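Local structure of transcriptional activator ToxR (Vibrio vulnificus, 6UTC) at residues Ser58-Val63 and Tyr77-Pro82; Asn71-Asn76 and Leu90-Glu95. The protein is a transmembrane transcription activator whose periplasmic domain probably acts as a sensor that interacts with ToxS and bile salts. One frame throughout, in Å; residues are numbered along the deposited sequence. Where two conformers were deposited one is given.

Contact 1: residues Ser58-Val63 and Tyr77-Pro82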
ATOM      1  N   SER A  58      -9.083 -11.678   5.558  0.74 25.09           N
ATOM      2  CA  SER A  58      -8.121 -11.493   4.479  0.74 23.78           C
ATOM      3  C   SER A  58      -7.754 -10.035   4.228  0.74 21.84           C
ATOM      4  O   SER A  58      -6.947  -9.768   3.336  0.74 21.89           O
ATOM      5  CB  SER A  58      -8.630 -12.136   3.187  0.74 24.62           C
ATOM      6  OG  SER A  58      -8.574 -13.548   3.278  0.74 27.47           O
ATOM      7  N   ALA A  59      -8.324  -9.094   4.970  1.00 22.00           N
ATOM      8  CA  ALA A  59      -7.928  -7.703   4.798  1.00 19.99           C
ATOM      9  C   ALA A  59      -6.461  -7.557   5.191  1.00 19.49           C
ATOM     10  O   ALA A  59      -6.009  -8.190   6.150  1.00 18.35           O
ATOM     11  CB  ALA A  59      -8.772  -6.789   5.682  1.00 25.08           C
ATOM     12  N   PRO A  60      -5.683  -6.758   4.466  1.00 17.40           N
ATOM     13  CA  PRO A  60      -4.282  -6.595   4.850  1.00 16.69           C
ATOM     14  C   PRO A  60      -4.202  -5.838   6.159  1.00 17.07           C
ATOM     15  O   PRO A  60      -5.050  -4.995   6.470  1.00 19.79           O
ATOM     16  CB  PRO A  60      -3.698  -5.771   3.698  1.00 17.21           C
ATOM     17  CG  PRO A  60      -4.864  -4.975   3.211  1.00 18.40           C
ATOM     18  CD  PRO A  60      -6.035  -5.918   3.309  1.00 19.05           C
ATOM     19  N   VAL A  61      -3.178  -6.177   6.943  0.61 14.40           N
ATOM     20  CA  VAL A  61      -2.881  -5.460   8.178  0.61 17.07           C
ATOM     21  C   VAL A  61      -2.226  -4.126   7.859  0.61 16.65           C
ATOM     22  O   VAL A  61      -2.555  -3.082   8.439  0.61 14.22           O
ATOM     23  CB  VAL A  61      -1.966  -6.324   9.073  0.61 16.83           C
ATOM     24  CG1 VAL A  61      -1.600  -5.573  10.351  0.61 20.08           C
ATOM     25  CG2 VAL A  61      -2.605  -7.678   9.387  0.61 17.90           C
ATOM     26  N   LYS A  62      -1.291  -4.139   6.923  1.00 15.56           N
ATOM     27  CA  LYS A  62      -0.494  -2.966   6.650  1.00 15.04           C
ATOM     28  C   LYS A  62      -0.064  -3.008   5.207  1.00 15.88           C
ATOM     29  O   LYS A  62      -0.120  -4.048   4.540  1.00 14.75           O
ATOM     30  CB  LYS A  62       0.719  -2.876   7.578  1.00 19.96           C
ATOM     31  CG  LYS A  62       1.594  -4.083   7.579  1.00 19.79           C
ATOM     32  CD  LYS A  62       2.402  -4.108   8.874  1.00 23.31           C
ATOM     33  CE  LYS A  62       3.157  -5.408   9.052  1.00 34.49           C
ATOM     34  NZ  LYS A  62       3.813  -5.431  10.390  1.00 38.13           N
ATOM     35  N   VAL A  63       0.343  -1.845   4.731  1.00 14.49           N
ATOM     36  CA  VAL A  63       0.951  -1.694   3.421  1.00 13.78           C
ATOM     37  C   VAL A  63       2.191  -0.836   3.603  1.00 14.03           C
ATOM     38  O   VAL A  63       2.134   0.231   4.235  1.00 15.01           O
ATOM     39  CB  VAL A  63      -0.023  -1.146   2.353  1.00 14.46           C
ATOM     40  CG1 VAL A  63      -0.522   0.235   2.680  1.00 18.39           C
ATOM     41  CG2 VAL A  63       0.615  -1.187   0.967  1.00 16.65           C
ATOM     42  N   TYR A  77       1.714  -5.130   0.407  1.00 13.19           N
ATOM     43  CA  TYR A  77       0.571  -5.461   1.249  1.00 12.61           C
ATOM     44  C   TYR A  77       0.897  -6.679   2.091  1.00 13.43           C
ATOM     45  O   TYR A  77       1.268  -7.732   1.552  1.00 15.41           O
ATOM     46  CB  TYR A  77      -0.637  -5.756   0.369  1.00 14.58           C
ATOM     47  CG  TYR A  77      -1.299  -4.514  -0.168  1.00 13.65           C
ATOM     48  CD1 TYR A  77      -2.257  -3.854   0.576  1.00 16.84           C
ATOM     49  CD2 TYR A  77      -0.952  -3.996  -1.405  1.00 16.94           C
ATOM     50  CE1 TYR A  77      -2.870  -2.710   0.105  1.00 16.10           C
ATOM     51  CE2 TYR A  77      -1.563  -2.846  -1.890  1.00 19.67           C
ATOM     52  CZ  TYR A  77      -2.525  -2.222  -1.127  1.00 16.94           C
ATOM     53  OH  TYR A  77      -3.137  -1.075  -1.600  1.00 18.23           O
ATOM     54  N   ILE A  78       0.764  -6.536   3.401  0.52 12.25           N
ATOM     55  CA  ILE A  78       1.070  -7.596   4.347  0.52 12.74           C
ATOM     56  C   ILE A  78      -0.221  -8.014   5.031  0.52 13.76           C
ATOM     57  O   ILE A  78      -0.983  -7.168   5.521  0.52 12.28           O
ATOM     58  CB  ILE A  78       2.138  -7.150   5.358  0.52 12.96           C
ATOM     59  CG1 ILE A  78       3.449  -6.852   4.619  0.52 15.51           C
ATOM     60  CG2 ILE A  78       2.342  -8.225   6.423  0.52 14.62           C
ATOM     61  CD1 ILE A  78       4.477  -6.093   5.433  0.52 16.71           C
ATOM     62  N   HIS A  79      -0.475  -9.310   5.026  1.00 13.02           N
ATOM     63  CA  HIS A  79      -1.662  -9.892   5.633  1.00 14.23           C
ATOM     64  C   HIS A  79      -1.317 -10.543   6.966  1.00 13.05           C
ATOM     65  O   HIS A  79      -0.156 -10.657   7.358  1.00 14.58           O
ATOM     66  CB  HIS A  79      -2.278 -10.899   4.660  1.00 13.38           C
ATOM     67  CG  HIS A  79      -2.827 -10.258   3.429  1.00 13.72           C
ATOM     68  ND1 HIS A  79      -4.176 -10.058   3.231  1.00 15.86           N
ATOM     69  CD2 HIS A  79      -2.205  -9.723   2.354  1.00 14.38           C
ATOM     70  CE1 HIS A  79      -4.358  -9.435   2.079  1.00 17.15           C
ATOM     71  NE2 HIS A  79      -3.179  -9.214   1.530  1.00 15.17           N
ATOM     72  N   THR A  80      -2.356 -10.974   7.681  1.00 16.26           N
ATOM     73  CA  THR A  80      -2.107 -11.821   8.834  1.00 16.43           C
ATOM     74  C   THR A  80      -1.396 -13.091   8.371  1.00 17.12           C
ATOM     75  O   THR A  80      -1.496 -13.497   7.210  1.00 15.83           O
ATOM     76  CB  THR A  80      -3.425 -12.190   9.521  1.00 18.21           C
ATOM     77  OG1 THR A  80      -4.223 -12.963   8.625  1.00 19.62           O
ATOM     78  CG2 THR A  80      -4.195 -10.940   9.958  1.00 20.61           C
ATOM     79  N   LEU A  81      -0.652 -13.713   9.285  1.00 17.17           N
ATOM     80  CA  LEU A  81       0.107 -14.907   8.914  1.00 18.43           C
ATOM     81  C   LEU A  81      -0.741 -16.004   8.273  1.00 18.08           C
ATOM     82  O   LEU A  81      -0.302 -16.573   7.260  1.00 18.21           O
ATOM     83  CB  LEU A  81       0.955 -15.405  10.094  1.00 22.91           C
ATOM     84  CG  LEU A  81       2.170 -14.515  10.372  1.00 24.76           C
ATOM     85  CD1 LEU A  81       2.777 -14.850  11.722  1.00 31.69           C
ATOM     86  CD2 LEU A  81       3.211 -14.643   9.261  1.00 24.15           C
ATOM     87  N   PRO A  82      -1.937 -16.335   8.766  1.00 17.44           N
ATOM     88  CA  PRO A  82      -2.738 -17.359   8.076  1.00 18.97           C
ATOM     89  C   PRO A  82      -3.111 -16.981   6.665  1.00 18.26           C
ATOM     90  O   PRO A  82      -3.478 -17.862   5.876  1.00 21.39           O
ATOM     91  CB  PRO A  82      -3.990 -17.494   8.954  1.00 21.99           C
ATOM     92  CG  PRO A  82      -3.602 -16.929  10.262  1.00 22.60           C
ATOM     93  CD  PRO A  82      -2.599 -15.858   9.992  1.00 17.72           C
TER
HETATM   94  O   HOH W   1      -5.065 -10.707   6.278  1.00 19.13           O
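K62 pairs with I78 and V63 with Y77 in antiparallel fashion, and the ladder of this β-hairpin (strands 62-67 and 72-78) includes a classic β bulge, where V61 and K62 both face I78. The carbonyl oxygen of I78 takes V61 N at 2.8 Å, in the carbonyl plane, while the bond it receives from K62 N is weak; I78 N returns a nearly straight bond (176°) to K62 O. V63 and Y77, a non-hydrogen-bonded pair, send their side chains to the same face. V63 CG1 sits between the backbone N and the carbonyl carbon (chi1 62°), which puts CG2 over the Y77 ring, 3.7 Å from its centroid and almost on the ring normal, a CH-π contact. P60 CG meets the edge of that ring at CD1. On the other face of the sheet the extended K62 chain runs past I78, its CG 3.8 Å from I78 CB and its CE near I78 CD1 and CG2. Beyond the bulge, P60 lies over one face of the H79 imidazole, with CB 4.2 Å from the ring centroid. NE2 of this ring is held by Y50 OH of helix 40-52, while ND1 makes a weak, bent bond to S58 O at 2.8 Å. A water accepts from T80 N at 3.1 Å, donates to A59 O at 2.7 Å and also hydrogen-bonds H79 ND1 at 3.2 Å.

Contact 2: residues Asn71-Asn76 and Leu90-Glu95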
ATOM      1  N   ASN A  71       8.819   8.297 -10.730  1.00 20.38           N
ATOM      2  CA  ASN A  71       7.430   8.103 -11.115  1.00 21.77           C
ATOM      3  C   ASN A  71       6.865   6.752 -10.693  1.00 17.30           C
ATOM      4  O   ASN A  71       5.760   6.407 -11.115  1.00 19.76           O
ATOM      5  CB  ASN A  71       7.236   8.323 -12.619  1.00 25.75           C
ATOM      6  CG  ASN A  71       7.991   7.318 -13.464  1.00 28.85           C
ATOM      7  OD1 ASN A  71       8.640   6.407 -12.952  1.00 33.30           O
ATOM      8  ND2 ASN A  71       7.910   7.485 -14.781  1.00 39.83           N
ATOM      9  N   GLN A  72       7.583   5.996  -9.864  1.00 17.75           N
ATOM     10  CA  GLN A  72       7.170   4.654  -9.469  1.00 16.57           C
ATOM     11  C   GLN A  72       7.200   4.516  -7.952  1.00 14.78           C
ATOM     12  O   GLN A  72       8.179   4.910  -7.306  1.00 17.25           O
ATOM     13  CB  GLN A  72       8.071   3.592 -10.097  1.00 20.71           C
ATOM     14  CG  GLN A  72       7.533   2.187  -9.948  1.00 25.84           C
ATOM     15  CD  GLN A  72       8.143   1.206 -10.940  1.00 31.89           C
ATOM     16  OE1 GLN A  72       7.983  -0.008 -10.801  1.00 37.72           O
ATOM     17  NE2 GLN A  72       8.850   1.726 -11.941  1.00 32.30           N
ATOM     18  N   LEU A  73       6.134   3.948  -7.399  1.00 14.27           N
ATOM     19  CA  LEU A  73       6.006   3.660  -5.977  1.00 13.52           C
ATOM     20  C   LEU A  73       5.803   2.163  -5.785  1.00 12.75           C
ATOM     21  O   LEU A  73       5.081   1.526  -6.559  1.00 14.18           O
ATOM     22  CB  LEU A  73       4.795   4.411  -5.411  1.00 14.61           C
ATOM     23  CG  LEU A  73       4.582   4.291  -3.894  1.00 14.48           C
ATOM     24  CD1 LEU A  73       5.559   5.211  -3.160  1.00 15.02           C
ATOM     25  CD2 LEU A  73       3.157   4.622  -3.493  1.00 17.52           C
ATOM     26  N   ILE A  74       6.452   1.599  -4.765  1.00 12.71           N
ATOM     27  CA  ILE A  74       6.284   0.202  -4.387  1.00 12.65           C
ATOM     28  C   ILE A  74       5.348   0.137  -3.190  1.00 13.18           C
ATOM     29  O   ILE A  74       5.550   0.850  -2.197  1.00 12.81           O
ATOM     30  CB  ILE A  74       7.638  -0.436  -4.044  1.00 13.58           C
ATOM     31  CG1 ILE A  74       8.669  -0.151  -5.139  1.00 16.87           C
ATOM     32  CG2 ILE A  74       7.471  -1.923  -3.801  1.00 18.08           C
ATOM     33  CD1 ILE A  74       8.238  -0.611  -6.516  1.00 20.53           C
ATOM     34  N   LEU A  75       4.319  -0.705  -3.276  1.00 12.81           N
ATOM     35  CA  LEU A  75       3.431  -0.968  -2.147  1.00 12.68           C
ATOM     36  C   LEU A  75       3.476  -2.453  -1.825  1.00 14.20           C
ATOM     37  O   LEU A  75       3.205  -3.288  -2.695  1.00 15.53           O
ATOM     38  CB  LEU A  75       1.995  -0.567  -2.481  1.00 13.55           C
ATOM     39  CG  LEU A  75       1.767   0.927  -2.676  1.00 13.06           C
ATOM     40  CD1 LEU A  75       0.359   1.203  -3.188  1.00 17.65           C
ATOM     41  CD2 LEU A  75       2.017   1.685  -1.387  1.00 15.50           C
ATOM     42  N   ASN A  76       3.811  -2.779  -0.589  1.00 12.86           N
ATOM     43  CA  ASN A  76       3.867  -4.163  -0.135  1.00 13.29           C
ATOM     44  C   ASN A  76       2.721  -4.384   0.846  1.00 12.61           C
ATOM     45  O   ASN A  76       2.751  -3.867   1.971  1.00 14.28           O
ATOM     46  CB  ASN A  76       5.225  -4.461   0.492  1.00 15.44           C
ATOM     47  CG  ASN A  76       6.239  -4.936  -0.537  1.00 19.56           C
ATOM     48  OD1 ASN A  76       6.181  -6.081  -0.987  1.00 22.87           O
ATOM     49  ND2 ASN A  76       7.131  -4.063  -0.941  1.00 23.75           N
ATOM     50  N   LEU A  90       3.240  -4.592  -5.141  1.00 16.40           N
ATOM     51  CA  LEU A  90       2.660  -3.938  -6.303  1.00 18.50           C
ATOM     52  C   LEU A  90       3.474  -2.695  -6.627  1.00 17.80           C
ATOM     53  O   LEU A  90       4.102  -2.100  -5.753  1.00 15.24           O
ATOM     54  CB  LEU A  90       1.213  -3.507  -6.023  1.00 20.92           C
ATOM     55  CG  LEU A  90       0.214  -4.543  -5.498  1.00 27.14           C
ATOM     56  CD1 LEU A  90      -1.145  -3.903  -5.311  1.00 26.71           C
ATOM     57  CD2 LEU A  90       0.136  -5.734  -6.438  1.00 26.12           C
ATOM     58  N   ARG A  91       3.448  -2.296  -7.890  1.00 17.52           N
ATOM     59  CA  ARG A  91       4.141  -1.105  -8.356  1.00 17.50           C
ATOM     60  C   ARG A  91       3.125  -0.206  -9.037  1.00 15.75           C
ATOM     61  O   ARG A  91       2.373  -0.656  -9.910  1.00 18.97           O
ATOM     62  CB  ARG A  91       5.259  -1.481  -9.326  1.00 21.92           C
ATOM     63  CG  ARG A  91       6.197  -2.545  -8.761  1.00 30.28           C
ATOM     64  CD  ARG A  91       6.166  -3.828  -9.582  1.00 40.92           C
ATOM     65  NE  ARG A  91       6.465  -5.016  -8.777  1.00 41.38           N
ATOM     66  CZ  ARG A  91       7.674  -5.325  -8.319  1.00 40.19           C
ATOM     67  NH1 ARG A  91       8.704  -4.528  -8.573  1.00 44.40           N
ATOM     68  NH2 ARG A  91       7.854  -6.428  -7.604  1.00 43.06           N
ATOM     69  N   ILE A  92       3.072   1.051  -8.627  1.00 16.60           N
ATOM     70  CA  ILE A  92       2.163   1.997  -9.250  1.00 18.43           C
ATOM     71  C   ILE A  92       2.962   3.169  -9.792  1.00 19.16           C
ATOM     72  O   ILE A  92       4.024   3.520  -9.273  1.00 17.20           O
ATOM     73  CB  ILE A  92       1.024   2.461  -8.315  1.00 23.58           C
ATOM     74  CG1 ILE A  92       1.582   3.251  -7.135  1.00 22.09           C
ATOM     75  CG2 ILE A  92       0.204   1.261  -7.830  1.00 23.71           C
ATOM     76  CD1 ILE A  92       0.502   3.854  -6.265  1.00 23.53           C
ATOM     77  N   PHE A  93       2.444   3.769 -10.855  1.00 21.87           N
ATOM     78  CA  PHE A  93       3.090   4.898 -11.498  1.00 24.50           C
ATOM     79  C   PHE A  93       2.315   6.172 -11.207  1.00 30.42           C
ATOM     80  O   PHE A  93       1.114   6.139 -10.925  1.00 33.88           O
ATOM     81  CB  PHE A  93       3.205   4.669 -13.007  1.00 28.25           C
ATOM     82  CG  PHE A  93       4.165   3.578 -13.367  1.00 26.43           C
ATOM     83  CD1 PHE A  93       3.772   2.252 -13.330  1.00 31.61           C
ATOM     84  CD2 PHE A  93       5.475   3.873 -13.711  1.00 31.98           C
ATOM     85  CE1 PHE A  93       4.658   1.237 -13.647  1.00 35.39           C
ATOM     86  CE2 PHE A  93       6.370   2.866 -14.030  1.00 37.11           C
ATOM     87  CZ  PHE A  93       5.960   1.545 -14.000  1.00 40.04           C
ATOM     88  N   SER A  94       3.022   7.300 -11.251  1.00 26.34           N
ATOM     89  CA  SER A  94       2.371   8.576 -10.976  1.00 31.38           C
ATOM     90  C   SER A  94       1.411   8.959 -12.097  1.00 48.26           C
ATOM     91  O   SER A  94       0.264   9.344 -11.842  1.00 57.68           O
ATOM     92  CB  SER A  94       3.419   9.666 -10.757  1.00 33.68           C
ATOM     93  OG  SER A  94       4.301   9.739 -11.859  1.00 38.77           O
ATOM     94  N   GLU A  95       1.859   8.847 -13.348  1.00 48.29           N
ATOM     95  CA  GLU A  95       1.044   9.306 -14.469  1.00 62.23           C
ATOM     96  C   GLU A  95      -0.015   8.276 -14.856  1.00 60.59           C
ATOM     97  O   GLU A  95      -1.182   8.627 -15.064  1.00 60.62           O
ATOM     98  CB  GLU A  95       1.934   9.656 -15.665  1.00 67.86           C
ATOM     99  CG  GLU A  95       2.848  10.854 -15.430  1.00 69.34           C
ATOM    100  CD  GLU A  95       3.773  11.126 -16.604  1.00 74.98           C
ATOM    101  OE1 GLU A  95       3.811  10.298 -17.539  1.00 76.40           O
ATOM    102  OE2 GLU A  95       4.465  12.167 -16.591  1.00 73.48           O
TER
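L73 pairs with I92 and L75 with L90 as hydrogen-bonded antiparallel pairs, alternating with the non-hydrogen-bonded pairs Q72-F93 and I74-R91, and the two strands run at 152° to each other. L73 and I92 exchange two backbone bonds, each 2.9 Å between N and O; L75 and L90 likewise exchange two, L90 N to L75 O at 2.8 Å. The ladder is prolonged past the strand ends by S94 N, which bonds N71 O from a position tilted out of the carbonyl plane.

Q72 can be followed outward from the backbone. Its CB and CG pass I92 O, CG at 3.8 Å, and CG also lies over one face of the F93 ring, offset toward the rim. The chain stays extended (chi1 -169°), which carries the amide out between F93 and R91. There CD approaches the CZ end of the ring, NE2 sits 3.4 Å from F93 CE2 with amide and ring planes 40° apart, and OE1 turns the other way, 3.4 Å from R91 CB. R91 continues the row on this mixed face, its CG touching I74 CD1 at 3.6 Å, with Q72 and R91 standing among I74 and F93.

The opposite face, of L73, L75, L90 and I92, is apolar. I92 CG1 packs on L73 CB at 3.8 Å, and I92 CD1 reaches L73 CD2 and L75 CD1. Helices 40-52 and 99-102 cover this side, L75 touching C46 of the C46-C103 disulfide. Strands 72-78 and 88-93 thus form a β-hairpin at the margin of the chain's five-stranded mixed sheet, its apolar face against the helices.

How the contacts relate
From the N terminus, the chain first enters contact 1 at 58-63, turns through the 62-67/72-78 hairpin and reaches 71-76, the first half of contact 2. It then continues along the same strand to 77-82, which closes contact 1, and returns through strand 88-93 to 90-95, which closes contact 2. The two loops therefore cross, each closing one of two successive hairpins that share strand 72-78. Contact 1 ties that strand to 62-67, and contact 2 ties it to the outermost strand 88-93. Side chains link the contacts directly: Y77 CE2 packs against L90 CD1 at 3.6 Å, and V63 CG2 against L75 CB at 3.8 Å.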